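Side-chain contacts in phosphate-binding protein PstS (Borrelia burgdorferi, PDB 4N13), which binds inorganic phosphate with micromolar affinity as the solute-binding lipoprotein of the PstSACB ABC transporter, which imports phosphate: residues Asn117-Gln120 against Pro124-Lys127; Glu104-Lys109 against Gly113-Trp118; Thr40-Asp45 against Thr240-Phe245; Leu26-Leu31 against Glu256-Leu261. One frame throughout, in Å; residues are numbered along the deposited sequence.

Contact 1 (Asn117-Gln120 against Pro124-Lys127); sequences NWKQ and PDAK
The amide of Asn117 and the carboxylate of Asp125 meet with their planes 35° apart. Asn117 ND2 donates a hydrogen bond to Asp125 OD1 at 3.2 Å, arriving nearly end-on to the C-O bond, although that oxygen sits 20° out of the amide plane. The other end of the amide takes two backbone donors: Lys119 N lies 2.9 Å from Asn117 OD1, in the carbonyl plane and on a lone pair, whereas Ala126 N, 3.1 Å from the same OD1, stands above that plane. Three bonds therefore fix the rotation of the amide, which is carried across to 124-127 because CG is anti to the backbone N (chi1 -173°). The Trp118 indole is met obliquely, with Ala126 O 3.4 Å from Trp118 CD1; NE1 of the ring bonds to His182 O instead. At the root of the side chain, Trp118 CB packs on Pro124 CD at 3.9 Å. Trp118 N donates to Ala126 O (2.9 Å), part of a single beta bridge pairing Asn117 with Lys127. The side chains of Lys119 and Asp125 run alongside each other, but NZ of Lys119 is 4.3 Å from OD1 of Asp125, too far for a salt bridge. The arrangement is an Asx turn made by Asn117 at the start of the 3-10 segment 118-120, tied to the returning arm of the same loop.

Contact 2 (Glu104-Lys109 against Gly113-Trp118); sequences EENLAK and GEIQNW
Ile115 packs closely on the end of the helical segment 104-109. Its CD1 lies 3.7 Å from Lys109 CB and 3.8 Å from Asn106 OD1, so the methyl touches two residues about a turn apart on the helix. The extended side chain explains this reach: CG1 is anti to the carbonyl carbon and the next torsion is anti as well (chi2 174°), laying the branch against the helix. The backbone is joined at the same place, where Ile115 N donates to Lys109 O at 2.9 Å with an N-H...O angle of 158°; the donor stands well above the carbonyl plane. Just before it, Gly113 has a positive phi of 89° and belongs to a Schellman motif that turns the chain off the helix. Glu114 N is taken by OD1 of Asn112, while Gln116 NE2 reaches back to Gly113 O (2.9 Å), in the carbonyl plane and on a lone pair, closing a side-chain-to-backbone bond within the turn. The outward part of the contact is looser. Glu114 and Lys109 pass each other obliquely, and Glu114 OE1 rests beside the Lys109 methylenes, 3.7 Å from CG. The charged ends do not meet, since Lys109 NZ is 4.8 Å from Glu114 OE1, and any attraction there is probably modest. Ile115 also touches Ile110, so the loop folds back on its own helix, 104-111. Farther round that helix, Leu107 and Ala108 pack against helix 138-151, and Leu107 also reaches Ile184 of strand 183-188.

Contact 3 (Thr40-Asp45 against Thr240-Phe245); sequences TKVTYD and TQFIDF
Val42 sets one methyl squarely on the ring of Phe242. Its CG1 is 4.1 Å from the ring centroid and only 7° off the normal, a CH-pi contact over the centre of one face. The second branch touches nearer the rim, with Val42 CG2 4.1 Å from Phe242 CD1. Both side chains bridge a wide gap, for the CA atoms of Val42 and Phe242 are 8.4 Å apart. The torsions close it: CG1 of Val42 is anti to the backbone N, and the Phe242 ring takes the same setting (chi1 -172°), which extends it from the helix toward the strand. Beside this apolar pair lies a polar link made through water. Thr40 OG1 donates to the water at 2.7 Å, and the water in turn donates a hydrogen bond to Gln241 OE1 at 2.9 Å, while Thr40 OG1 and Gln241 OE1 themselves stay 4.3 Å apart. Thr40 and Val42 can both take part because alternate residues of the strand present their side chains to the helix. In the next shell, Ile16 of strand 12-18 touches both Val42 and Phe242, and Ile30 of helix 23-36 packs on Val42. Tyr33 of that same helix lies against Gln241, and its ring also meets that of Phe245. Strand 40-45 pairs in parallel with strand 12-18, and helix 23-36 connects the two as a beta-alpha-beta unit. Helix 237-246, from much later in the chain, packs beside helix 23-36, with Phe242 resting on Ile16 and Val42 of the two strands.

Contact 4 (Leu26-Leu31 against Glu256-Leu261); sequences LDEMIL and EEQGFL
Gln258 NE2 is shared by two acceptors of helix 23-36. Its stronger bond goes to the backbone oxygen of Pro24, and a second, weak one goes to Glu28 OE1 at 2.9 Å, where the N-H...O angle is only 129°. The amide and carboxylate planes are 27° apart. Glu28 comes from the helix with CG anti to the backbone N (chi1 -178°) and the chain extended beyond, which carries its carboxylate out to the amide. The other oxygen faces a like charge: Glu28 OE2 is 3.9 Å from Glu257 OE1, the two side chains crossing at about a right angle. A water molecule lies between them and donates to both, 2.7 Å from Glu28 OE2 and 2.8 Å from Glu257 OE1. Using both hydrogens this way, it probably eases the repulsion between the two carboxylates. Arg32 gives Glu28 OE2 a long, weak ion pair, and it also touches Glu257, so its positive charge may also be felt by Glu257. An apolar footing continues beside the polar groups, where Glu28 touches Ile254 and Gln258 rests on Ile25. The direction of the Gln258 backbone is set by the end of helix 249-257. There Gly259, with a positive phi, is the C-prime residue, Gly259 N bonds to Glu256 O at 3.1 Å and Phe260 N bonds back to Val255 O. Characteristic here is a Schellman-capped helix whose first non-helical residue, Gln258, lays its side chain against the first turns of helix 23-36.

In the fold
The four contacts form two groups on opposite sides of the chain's centre, consistent with the two-lobed build of class II binding proteins. Contacts 1 and 2, with centres 11 Å apart, share Asn117 and Trp118 and are further joined by a probable hydrogen bond from Lys127 NZ to Gln116 OE1. Contacts 3 and 4 lie 13 Å apart between centres and touch directly, Ile30 and Leu26 packing on strand 40-45. Contacts 1 and 3 are 52 Å apart, centre to centre. Contact 4 lies nearer the phosphate site inferred by similarity, the Gln258 side chain being about 10 Å from that of Thr21, too far to touch it; the other three lie away from it.

Contact 1 (Asn117-Gln120 against Pro124-Lys127)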
loop_
_atom_site.group_PDB
_atom_site.type_symbol
_atom_site.label_atom_id
_atom_site.label_comp_id
_atom_site.label_asym_id
_atom_site.label_seq_id
_atom_site.Cartn_x
_atom_site.Cartn_y
_atom_site.Cartn_z
ATOM N N ASN A 117 -14.403 -15.602 16.507
ATOM C CA ASN A 117 -13.936 -16.933 16.847
ATOM C C ASN A 117 -13.633 -17.642 15.544
ATOM O O ASN A 117 -14.409 -17.562 14.597
ATOM C CB ASN A 117 -15.000 -17.665 17.685
ATOM C CG ASN A 117 -14.526 -19.009 18.220
ATOM O OD1 ASN A 117 -14.083 -19.876 17.471
ATOM N ND2 ASN A 117 -14.625 -19.186 19.529
ATOM N N TRP A 118 -12.480 -18.298 15.466
ATOM C CA TRP A 118 -12.062 -18.950 14.235
ATOM C C TRP A 118 -13.095 -19.979 13.768
ATOM O O TRP A 118 -13.172 -20.232 12.581
ATOM C CB TRP A 118 -10.681 -19.588 14.395
ATOM C CG TRP A 118 -9.573 -18.572 14.577
ATOM C CD1 TRP A 118 -8.896 -18.267 15.734
ATOM C CD2 TRP A 118 -9.013 -17.734 13.559
ATOM N NE1 TRP A 118 -7.965 -17.281 15.495
ATOM C CE2 TRP A 118 -8.007 -16.950 14.166
ATOM C CE3 TRP A 118 -9.273 -17.565 12.193
ATOM C CZ2 TRP A 118 -7.269 -16.023 13.451
ATOM C CZ3 TRP A 118 -8.531 -16.639 11.494
ATOM C CH2 TRP A 118 -7.543 -15.881 12.127
ATOM N N LYS A 119 -13.896 -20.530 14.680
ATOM C CA LYS A 119 -14.913 -21.537 14.314
ATOM C C LYS A 119 -15.981 -20.946 13.409
ATOM O O LYS A 119 -16.618 -21.681 12.652
ATOM C CB LYS A 119 -15.579 -22.166 15.551
ATOM C CG LYS A 119 -16.692 -21.333 16.181
ATOM C CD LYS A 119 -17.195 -21.922 17.488
ATOM C CE LYS A 119 -18.250 -21.062 18.132
ATOM N NZ LYS A 119 -18.833 -21.701 19.348
ATOM N N GLN A 120 -16.196 -19.634 13.485
ATOM C CA GLN A 120 -17.248 -19.007 12.706
ATOM C C GLN A 120 -16.984 -19.125 11.211
ATOM O O GLN A 120 -17.927 -19.092 10.426
ATOM C CB GLN A 120 -17.421 -17.560 13.132
ATOM C CG GLN A 120 -17.900 -17.420 14.571
ATOM C CD GLN A 120 -18.019 -15.984 14.965
ATOM O OE1 GLN A 120 -17.025 -15.275 15.040
ATOM N NE2 GLN A 120 -19.249 -15.532 15.194
ATOM N N PRO A 124 -10.724 -23.748 14.151
ATOM C CA PRO A 124 -10.886 -24.304 15.495
ATOM C C PRO A 124 -11.760 -23.418 16.370
ATOM O O PRO A 124 -11.925 -22.223 16.096
ATOM C CB PRO A 124 -9.456 -24.336 16.031
ATOM C CG PRO A 124 -8.774 -23.225 15.318
ATOM C CD PRO A 124 -9.359 -23.245 13.931
ATOM N N ASP A 125 -12.320 -24.012 17.413
ATOM C CA ASP A 125 -13.007 -23.268 18.449
ATOM C C ASP A 125 -11.974 -22.530 19.285
ATOM O O ASP A 125 -11.396 -23.077 20.241
ATOM C CB ASP A 125 -13.808 -24.223 19.327
ATOM C CG ASP A 125 -14.638 -23.508 20.373
ATOM O OD1 ASP A 125 -14.699 -22.258 20.351
ATOM O OD2 ASP A 125 -15.253 -24.220 21.206
ATOM N N ALA A 126 -11.742 -21.283 18.900
ATOM C CA ALA A 126 -10.742 -20.446 19.544
ATOM C C ALA A 126 -11.065 -18.997 19.258
ATOM O O ALA A 126 -11.266 -18.618 18.115
ATOM C CB ALA A 126 -9.358 -20.781 19.031
ATOM N N LYS A 127 -11.129 -18.192 20.310
ATOM C CA LYS A 127 -11.351 -16.767 20.169
ATOM C C LYS A 127 -10.197 -16.181 19.351
ATOM O O LYS A 127 -9.045 -16.596 19.483
ATOM C CB LYS A 127 -11.416 -16.124 21.551
ATOM C CG LYS A 127 -11.635 -14.630 21.566
ATOM C CD LYS A 127 -13.113 -14.293 21.425
ATOM C CE LYS A 127 -13.360 -12.798 21.519
ATOM N NZ LYS A 127 -14.791 -12.479 21.390
#

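Contact 2 (Glu104-Lys109 against Gly113-Trp118)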
loop_
_atom_site.group_PDB
_atom_site.type_symbol
_atom_site.label_atom_id
_atom_site.label_comp_id
_atom_site.label_asym_id
_atom_site.label_seq_id
_atom_site.Cartn_x
_atom_site.Cartn_y
_atom_site.Cartn_z
ATOM N N GLU A 104 -11.595 -11.779 1.211
ATOM C CA GLU A 104 -11.593 -10.395 1.659
ATOM C C GLU A 104 -12.778 -10.090 2.553
ATOM O O GLU A 104 -12.641 -9.371 3.537
ATOM C CB GLU A 104 -11.599 -9.439 0.468
ATOM C CG GLU A 104 -10.220 -9.167 -0.115
ATOM C CD GLU A 104 -10.307 -8.151 -1.203
ATOM O OE1 GLU A 104 -10.744 -8.552 -2.286
ATOM O OE2 GLU A 104 -9.955 -6.978 -0.977
ATOM N N GLU A 105 -13.942 -10.614 2.191
ATOM C CA GLU A 105 -15.143 -10.372 2.966
ATOM C C GLU A 105 -14.985 -10.877 4.399
ATOM O O GLU A 105 -15.303 -10.164 5.362
ATOM C CB GLU A 105 -16.355 -11.026 2.320
ATOM C CG GLU A 105 -17.660 -10.667 3.019
ATOM C CD GLU A 105 -18.258 -9.312 2.609
ATOM O OE1 GLU A 105 -19.127 -8.815 3.353
ATOM O OE2 GLU A 105 -17.877 -8.736 1.564
ATOM N N ASN A 106 -14.510 -12.109 4.555
ATOM C CA ASN A 106 -14.360 -12.655 5.891
ATOM C C ASN A 106 -13.241 -11.973 6.665
ATOM O O ASN A 106 -13.345 -11.768 7.882
ATOM C CB ASN A 106 -14.174 -14.170 5.852
ATOM C CG ASN A 106 -15.471 -14.897 5.604
ATOM O OD1 ASN A 106 -16.536 -14.380 5.904
ATOM N ND2 ASN A 106 -15.390 -16.094 5.070
ATOM N N LEU A 107 -12.179 -11.603 5.964
ATOM C CA LEU A 107 -11.096 -10.883 6.594
ATOM C C LEU A 107 -11.596 -9.540 7.158
ATOM O O LEU A 107 -11.273 -9.173 8.295
ATOM C CB LEU A 107 -9.983 -10.688 5.575
ATOM C CG LEU A 107 -8.702 -10.029 6.083
ATOM C CD1 LEU A 107 -8.080 -10.776 7.238
ATOM C CD2 LEU A 107 -7.702 -9.960 4.939
ATOM N N ALA A 108 -12.381 -8.819 6.368
ATOM C CA ALA A 108 -12.943 -7.554 6.822
ATOM C C ALA A 108 -13.838 -7.741 8.040
ATOM O O ALA A 108 -13.855 -6.899 8.926
ATOM C CB ALA A 108 -13.705 -6.896 5.709
ATOM N N LYS A 109 -14.570 -8.849 8.104
ATOM C CA LYS A 109 -15.423 -9.134 9.245
ATOM C C LYS A 109 -14.608 -9.516 10.484
ATOM O O LYS A 109 -15.056 -9.292 11.606
ATOM C CB LYS A 109 -16.417 -10.238 8.877
ATOM C CG LYS A 109 -17.522 -9.769 7.943
ATOM C CD LYS A 109 -18.385 -10.941 7.482
ATOM C CE LYS A 109 -19.525 -10.484 6.609
ATOM N NZ LYS A 109 -20.388 -11.623 6.221
ATOM N N GLY A 113 -14.777 -6.943 13.780
ATOM C CA GLY A 113 -15.347 -7.567 14.958
ATOM C C GLY A 113 -16.607 -8.386 14.753
ATOM O O GLY A 113 -17.132 -8.911 15.735
ATOM N N GLU A 114 -17.112 -8.472 13.526
ATOM C CA GLU A 114 -18.268 -9.332 13.266
ATOM C C GLU A 114 -17.929 -10.812 13.372
ATOM O O GLU A 114 -18.807 -11.635 13.635
ATOM C CB GLU A 114 -18.869 -9.034 11.893
ATOM C CG GLU A 114 -19.616 -7.725 11.862
ATOM C CD GLU A 114 -20.202 -7.403 10.495
ATOM O OE1 GLU A 114 -20.407 -8.332 9.683
ATOM O OE2 GLU A 114 -20.473 -6.210 10.251
ATOM N N ILE A 115 -16.665 -11.152 13.162
ATOM C CA ILE A 115 -16.179 -12.522 13.364
ATOM C C ILE A 115 -15.131 -12.485 14.463
ATOM O O ILE A 115 -14.139 -11.794 14.321
ATOM C CB ILE A 115 -15.569 -13.121 12.064
ATOM C CG1 ILE A 115 -16.663 -13.341 11.030
ATOM C CG2 ILE A 115 -14.839 -14.413 12.363
ATOM C CD1 ILE A 115 -16.131 -13.801 9.680
ATOM N N GLN A 116 -15.363 -13.203 15.556
ATOM C CA GLN A 116 -14.443 -13.184 16.702
ATOM C C GLN A 116 -13.998 -14.547 17.194
ATOM O O GLN A 116 -13.283 -14.641 18.195
ATOM C CB GLN A 116 -15.022 -12.380 17.867
ATOM C CG GLN A 116 -15.145 -10.930 17.526
ATOM C CD GLN A 116 -15.449 -10.058 18.705
ATOM O OE1 GLN A 116 -15.147 -10.406 19.863
ATOM N NE2 GLN A 116 -16.035 -8.896 18.430
ATOM N N ASN A 117 -14.403 -15.602 16.507
ATOM C CA ASN A 117 -13.936 -16.933 16.847
ATOM C C ASN A 117 -13.633 -17.642 15.544
ATOM O O ASN A 117 -14.409 -17.562 14.597
ATOM C CB ASN A 117 -15.000 -17.665 17.685
ATOM C CG ASN A 117 -14.526 -19.009 18.220
ATOM O OD1 ASN A 117 -14.083 -19.876 17.471
ATOM N ND2 ASN A 117 -14.625 -19.186 19.529
ATOM N N TRP A 118 -12.480 -18.298 15.466
ATOM C CA TRP A 118 -12.062 -18.950 14.235
ATOM C C TRP A 118 -13.095 -19.979 13.768
ATOM O O TRP A 118 -13.172 -20.232 12.581
ATOM C CB TRP A 118 -10.681 -19.588 14.395
ATOM C CG TRP A 118 -9.573 -18.572 14.577
ATOM C CD1 TRP A 118 -8.896 -18.267 15.734
ATOM C CD2 TRP A 118 -9.013 -17.734 13.559
ATOM N NE1 TRP A 118 -7.965 -17.281 15.495
ATOM C CE2 TRP A 118 -8.007 -16.950 14.166
ATOM C CE3 TRP A 118 -9.273 -17.565 12.193
ATOM C CZ2 TRP A 118 -7.269 -16.023 13.451
ATOM C CZ3 TRP A 118 -8.531 -16.639 11.494
ATOM C CH2 TRP A 118 -7.543 -15.881 12.127
#

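Contact 3 (Thr40-Asp45 against Thr240-Phe245)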
loop_
_atom_site.group_PDB
_atom_site.type_symbol
_atom_site.label_atom_id
_atom_site.label_comp_id
_atom_site.label_asym_id
_atom_site.label_seq_id
_atom_site.Cartn_x
_atom_site.Cartn_y
_atom_site.Cartn_z
ATOM N N THR A 40 16.971 19.377 -17.048
ATOM C CA THR A 40 15.679 19.518 -16.398
ATOM C C THR A 40 15.882 19.607 -14.905
ATOM O O THR A 40 16.654 18.848 -14.320
ATOM C CB THR A 40 14.749 18.332 -16.713
ATOM O OG1 THR A 40 14.509 18.314 -18.118
ATOM C CG2 THR A 40 13.400 18.473 -16.033
ATOM N N LYS A 41 15.184 20.547 -14.289
ATOM C CA LYS A 41 15.131 20.675 -12.848
ATOM C C LYS A 41 13.836 20.041 -12.398
ATOM O O LYS A 41 12.773 20.490 -12.779
ATOM C CB LYS A 41 15.128 22.148 -12.455
ATOM C CG LYS A 41 14.875 22.399 -10.981
ATOM C CD LYS A 41 15.942 21.770 -10.142
ATOM C CE LYS A 41 16.010 22.358 -8.756
ATOM N NZ LYS A 41 17.067 21.649 -7.986
ATOM N N VAL A 42 13.935 18.987 -11.613
ATOM C CA VAL A 42 12.770 18.267 -11.087
ATOM C C VAL A 42 12.771 18.421 -9.577
ATOM O O VAL A 42 13.826 18.318 -8.951
ATOM C CB VAL A 42 12.816 16.769 -11.441
ATOM C CG1 VAL A 42 11.524 16.098 -11.047
ATOM C CG2 VAL A 42 13.101 16.582 -12.922
ATOM N N THR A 43 11.615 18.705 -8.996
ATOM C CA THR A 43 11.488 18.809 -7.548
ATOM C C THR A 43 10.289 17.989 -7.084
ATOM O O THR A 43 9.359 17.730 -7.865
ATOM C CB THR A 43 11.324 20.284 -7.086
ATOM O OG1 THR A 43 10.125 20.838 -7.630
ATOM C CG2 THR A 43 12.488 21.155 -7.518
ATOM N N TYR A 44 10.308 17.572 -5.824
ATOM C CA TYR A 44 9.191 16.848 -5.210
ATOM C C TYR A 44 8.795 17.505 -3.904
ATOM O O TYR A 44 9.635 17.674 -3.026
ATOM C CB TYR A 44 9.557 15.368 -4.965
ATOM C CG TYR A 44 8.345 14.546 -4.573
ATOM C CD1 TYR A 44 7.266 14.444 -5.432
ATOM C CD2 TYR A 44 8.260 13.898 -3.346
ATOM C CE1 TYR A 44 6.135 13.727 -5.102
ATOM C CE2 TYR A 44 7.116 13.172 -3.007
ATOM C CZ TYR A 44 6.057 13.094 -3.898
ATOM O OH TYR A 44 4.911 12.395 -3.603
ATOM N N ASP A 45 7.527 17.891 -3.794
ATOM C CA ASP A 45 6.995 18.487 -2.574
ATOM C C ASP A 45 5.882 17.582 -2.088
ATOM O O ASP A 45 4.876 17.429 -2.749
ATOM C CB ASP A 45 6.475 19.908 -2.812
ATOM C CG ASP A 45 6.323 20.695 -1.512
ATOM O OD1 ASP A 45 6.306 20.066 -0.444
ATOM O OD2 ASP A 45 6.186 21.936 -1.545
ATOM N N THR A 240 7.413 13.791 -19.992
ATOM C CA THR A 240 7.496 12.452 -20.567
ATOM C C THR A 240 8.830 11.792 -20.250
ATOM O O THR A 240 8.885 10.618 -19.896
ATOM C CB THR A 240 7.311 12.555 -22.071
ATOM O OG1 THR A 240 6.043 13.153 -22.304
ATOM C CG2 THR A 240 7.374 11.198 -22.743
ATOM N N GLN A 241 9.913 12.538 -20.359
ATOM C CA GLN A 241 11.223 11.986 -20.056
ATOM C C GLN A 241 11.334 11.518 -18.609
ATOM O O GLN A 241 11.855 10.452 -18.336
ATOM C CB GLN A 241 12.299 13.033 -20.297
ATOM C CG GLN A 241 12.562 13.352 -21.772
ATOM C CD GLN A 241 13.537 14.507 -21.932
ATOM O OE1 GLN A 241 13.449 15.506 -21.224
ATOM N NE2 GLN A 241 14.462 14.375 -22.854
ATOM N N PHE A 242 10.890 12.329 -17.671
ATOM C CA PHE A 242 11.029 11.932 -16.278
ATOM C C PHE A 242 10.155 10.716 -15.960
ATOM O O PHE A 242 10.587 9.817 -15.259
ATOM C CB PHE A 242 10.743 13.081 -15.296
ATOM C CG PHE A 242 11.071 12.720 -13.882
ATOM C CD1 PHE A 242 12.394 12.560 -13.515
ATOM C CD2 PHE A 242 10.091 12.467 -12.935
ATOM C CE1 PHE A 242 12.735 12.185 -12.254
ATOM C CE2 PHE A 242 10.436 12.103 -11.646
ATOM C CZ PHE A 242 11.763 11.971 -11.316
ATOM N N ILE A 243 8.926 10.693 -16.463
ATOM C CA ILE A 243 8.047 9.551 -16.254
ATOM C C ILE A 243 8.655 8.283 -16.850
ATOM O O ILE A 243 8.601 7.209 -16.235
ATOM C CB ILE A 243 6.644 9.839 -16.819
ATOM C CG1 ILE A 243 6.024 10.984 -16.018
ATOM C CG2 ILE A 243 5.807 8.564 -16.828
ATOM C CD1 ILE A 243 4.685 11.452 -16.518
ATOM N N ASP A 244 9.257 8.411 -18.024
ATOM C CA ASP A 244 9.943 7.285 -18.650
ATOM C C ASP A 244 11.078 6.773 -17.764
ATOM O O ASP A 244 11.295 5.563 -17.653
ATOM C CB ASP A 244 10.474 7.707 -20.013
ATOM C CG ASP A 244 11.268 6.624 -20.687
ATOM O OD1 ASP A 244 10.666 5.612 -21.088
ATOM O OD2 ASP A 244 12.498 6.785 -20.802
ATOM N N PHE A 245 11.770 7.663 -17.062
ATOM C CA PHE A 245 12.792 7.227 -16.113
ATOM C C PHE A 245 12.177 6.517 -14.906
ATOM O O PHE A 245 12.678 5.488 -14.449
ATOM C CB PHE A 245 13.657 8.405 -15.657
ATOM C CG PHE A 245 14.698 8.004 -14.647
ATOM C CD1 PHE A 245 15.863 7.355 -15.048
ATOM C CD2 PHE A 245 14.504 8.230 -13.300
ATOM C CE1 PHE A 245 16.809 6.963 -14.124
ATOM C CE2 PHE A 245 15.453 7.829 -12.376
ATOM C CZ PHE A 245 16.608 7.198 -12.794
HETATM O O HOH W 1 13.199 15.920 -18.371
#

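Contact 4 (Leu26-Leu31 against Glu256-Leu261)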
loop_
_atom_site.group_PDB
_atom_site.type_symbol
_atom_site.label_atom_id
_atom_site.label_comp_id
_atom_site.label_asym_id
_atom_site.label_seq_id
_atom_site.Cartn_x
_atom_site.Cartn_y
_atom_site.Cartn_z
ATOM N N LEU A 26 11.185 9.369 -4.764
ATOM C CA LEU A 26 11.179 10.452 -5.746
ATOM C C LEU A 26 12.490 11.239 -5.681
ATOM O O LEU A 26 13.052 11.613 -6.705
ATOM C CB LEU A 26 9.970 11.370 -5.556
ATOM C CG LEU A 26 8.758 11.024 -6.425
ATOM C CD1 LEU A 26 8.994 11.392 -7.889
ATOM C CD2 LEU A 26 8.345 9.552 -6.289
ATOM N N ASP A 27 12.992 11.488 -4.474
ATOM C CA ASP A 27 14.224 12.260 -4.326
ATOM C C ASP A 27 15.400 11.551 -4.969
ATOM O O ASP A 27 16.206 12.182 -5.670
ATOM C CB ASP A 27 14.532 12.546 -2.857
ATOM C CG ASP A 27 13.550 13.537 -2.225
ATOM O OD1 ASP A 27 12.771 14.165 -2.973
ATOM O OD2 ASP A 27 13.548 13.679 -0.987
ATOM N N GLU A 28 15.501 10.242 -4.749
ATOM C CA GLU A 28 16.589 9.510 -5.389
ATOM C C GLU A 28 16.407 9.469 -6.905
ATOM O O GLU A 28 17.375 9.558 -7.665
ATOM C CB GLU A 28 16.725 8.105 -4.817
ATOM C CG GLU A 28 17.884 7.345 -5.440
ATOM C CD GLU A 28 18.200 6.034 -4.784
ATOM O OE1 GLU A 28 17.648 5.746 -3.701
ATOM O OE2 GLU A 28 19.021 5.297 -5.365
ATOM N N MET A 29 15.168 9.303 -7.359
ATOM C CA MET A 29 14.902 9.325 -8.787
ATOM C C MET A 29 15.326 10.647 -9.406
ATOM O O MET A 29 15.894 10.664 -10.500
ATOM C CB MET A 29 13.441 9.066 -9.096
ATOM C CG MET A 29 12.953 7.667 -8.893
ATOM S SD MET A 29 11.188 7.541 -9.136
ATOM C CE MET A 29 10.990 5.769 -9.169
ATOM N N ILE A 30 15.037 11.754 -8.724
ATOM C CA ILE A 30 15.446 13.067 -9.208
ATOM C C ILE A 30 16.958 13.147 -9.345
ATOM O O ILE A 30 17.492 13.590 -10.367
ATOM C CB ILE A 30 14.912 14.170 -8.267
ATOM C CG1 ILE A 30 13.399 14.318 -8.460
ATOM C CG2 ILE A 30 15.626 15.510 -8.511
ATOM C CD1 ILE A 30 12.696 15.118 -7.395
ATOM N N LEU A 31 17.669 12.718 -8.317
ATOM C CA LEU A 31 19.115 12.869 -8.357
ATOM C C LEU A 31 19.760 11.915 -9.354
ATOM O O LEU A 31 20.722 12.279 -10.025
ATOM C CB LEU A 31 19.712 12.728 -6.959
ATOM C CG LEU A 31 19.431 13.967 -6.081
ATOM C CD1 LEU A 31 19.645 13.692 -4.615
ATOM C CD2 LEU A 31 20.267 15.159 -6.516
ATOM N N GLU A 256 12.421 -0.606 -5.360
ATOM C CA GLU A 256 12.620 -1.812 -4.552
ATOM C C GLU A 256 13.717 -1.658 -3.506
ATOM O O GLU A 256 13.599 -2.206 -2.407
ATOM C CB GLU A 256 12.835 -3.023 -5.467
ATOM C CG GLU A 256 11.593 -3.228 -6.336
ATOM C CD GLU A 256 11.426 -4.622 -6.865
ATOM O OE1 GLU A 256 12.430 -5.364 -6.937
ATOM O OE2 GLU A 256 10.282 -4.985 -7.233
ATOM N N GLU A 257 14.752 -0.890 -3.813
ATOM C CA GLU A 257 15.795 -0.610 -2.828
ATOM C C GLU A 257 15.246 0.159 -1.636
ATOM O O GLU A 257 15.827 0.142 -0.560
ATOM C CB GLU A 257 16.919 0.201 -3.477
ATOM C CG GLU A 257 17.731 -0.606 -4.457
ATOM C CD GLU A 257 18.453 0.215 -5.534
ATOM O OE1 GLU A 257 18.624 1.450 -5.403
ATOM O OE2 GLU A 257 18.866 -0.401 -6.545
ATOM N N GLN A 258 14.112 0.814 -1.817
ATOM C CA GLN A 258 13.491 1.578 -0.748
ATOM C C GLN A 258 12.275 0.904 -0.170
ATOM O O GLN A 258 11.492 1.525 0.543
ATOM C CB GLN A 258 13.193 2.977 -1.239
ATOM C CG GLN A 258 14.503 3.658 -1.476
ATOM C CD GLN A 258 14.452 5.123 -1.360
ATOM O OE1 GLN A 258 13.793 5.655 -0.482
ATOM N NE2 GLN A 258 15.134 5.813 -2.261
ATOM N N GLY A 259 12.145 -0.391 -0.428
ATOM C CA GLY A 259 11.198 -1.198 0.310
ATOM C C GLY A 259 9.832 -1.384 -0.298
ATOM O O GLY A 259 8.980 -2.020 0.317
ATOM N N PHE A 260 9.610 -0.833 -1.485
ATOM C CA PHE A 260 8.326 -0.977 -2.162
ATOM C C PHE A 260 8.485 -2.051 -3.226
ATOM O O PHE A 260 9.569 -2.582 -3.434
ATOM C CB PHE A 260 7.891 0.336 -2.831
ATOM C CG PHE A 260 7.358 1.382 -1.895
ATOM C CD1 PHE A 260 6.025 1.743 -1.939
ATOM C CD2 PHE A 260 8.199 2.053 -1.017
ATOM C CE1 PHE A 260 5.528 2.718 -1.108
ATOM C CE2 PHE A 260 7.701 3.022 -0.171
ATOM C CZ PHE A 260 6.361 3.353 -0.220
ATOM N N LEU A 261 7.398 -2.379 -3.897
ATOM C CA LEU A 261 7.402 -3.391 -4.941
ATOM C C LEU A 261 7.281 -2.715 -6.289
ATOM O O LEU A 261 6.475 -1.809 -6.441
ATOM C CB LEU A 261 6.185 -4.286 -4.760
ATOM C CG LEU A 261 6.151 -5.479 -5.684
ATOM C CD1 LEU A 261 7.233 -6.473 -5.297
ATOM C CD2 LEU A 261 4.776 -6.118 -5.604
HETATM O O HOH W 2 19.594 3.362 -3.644
#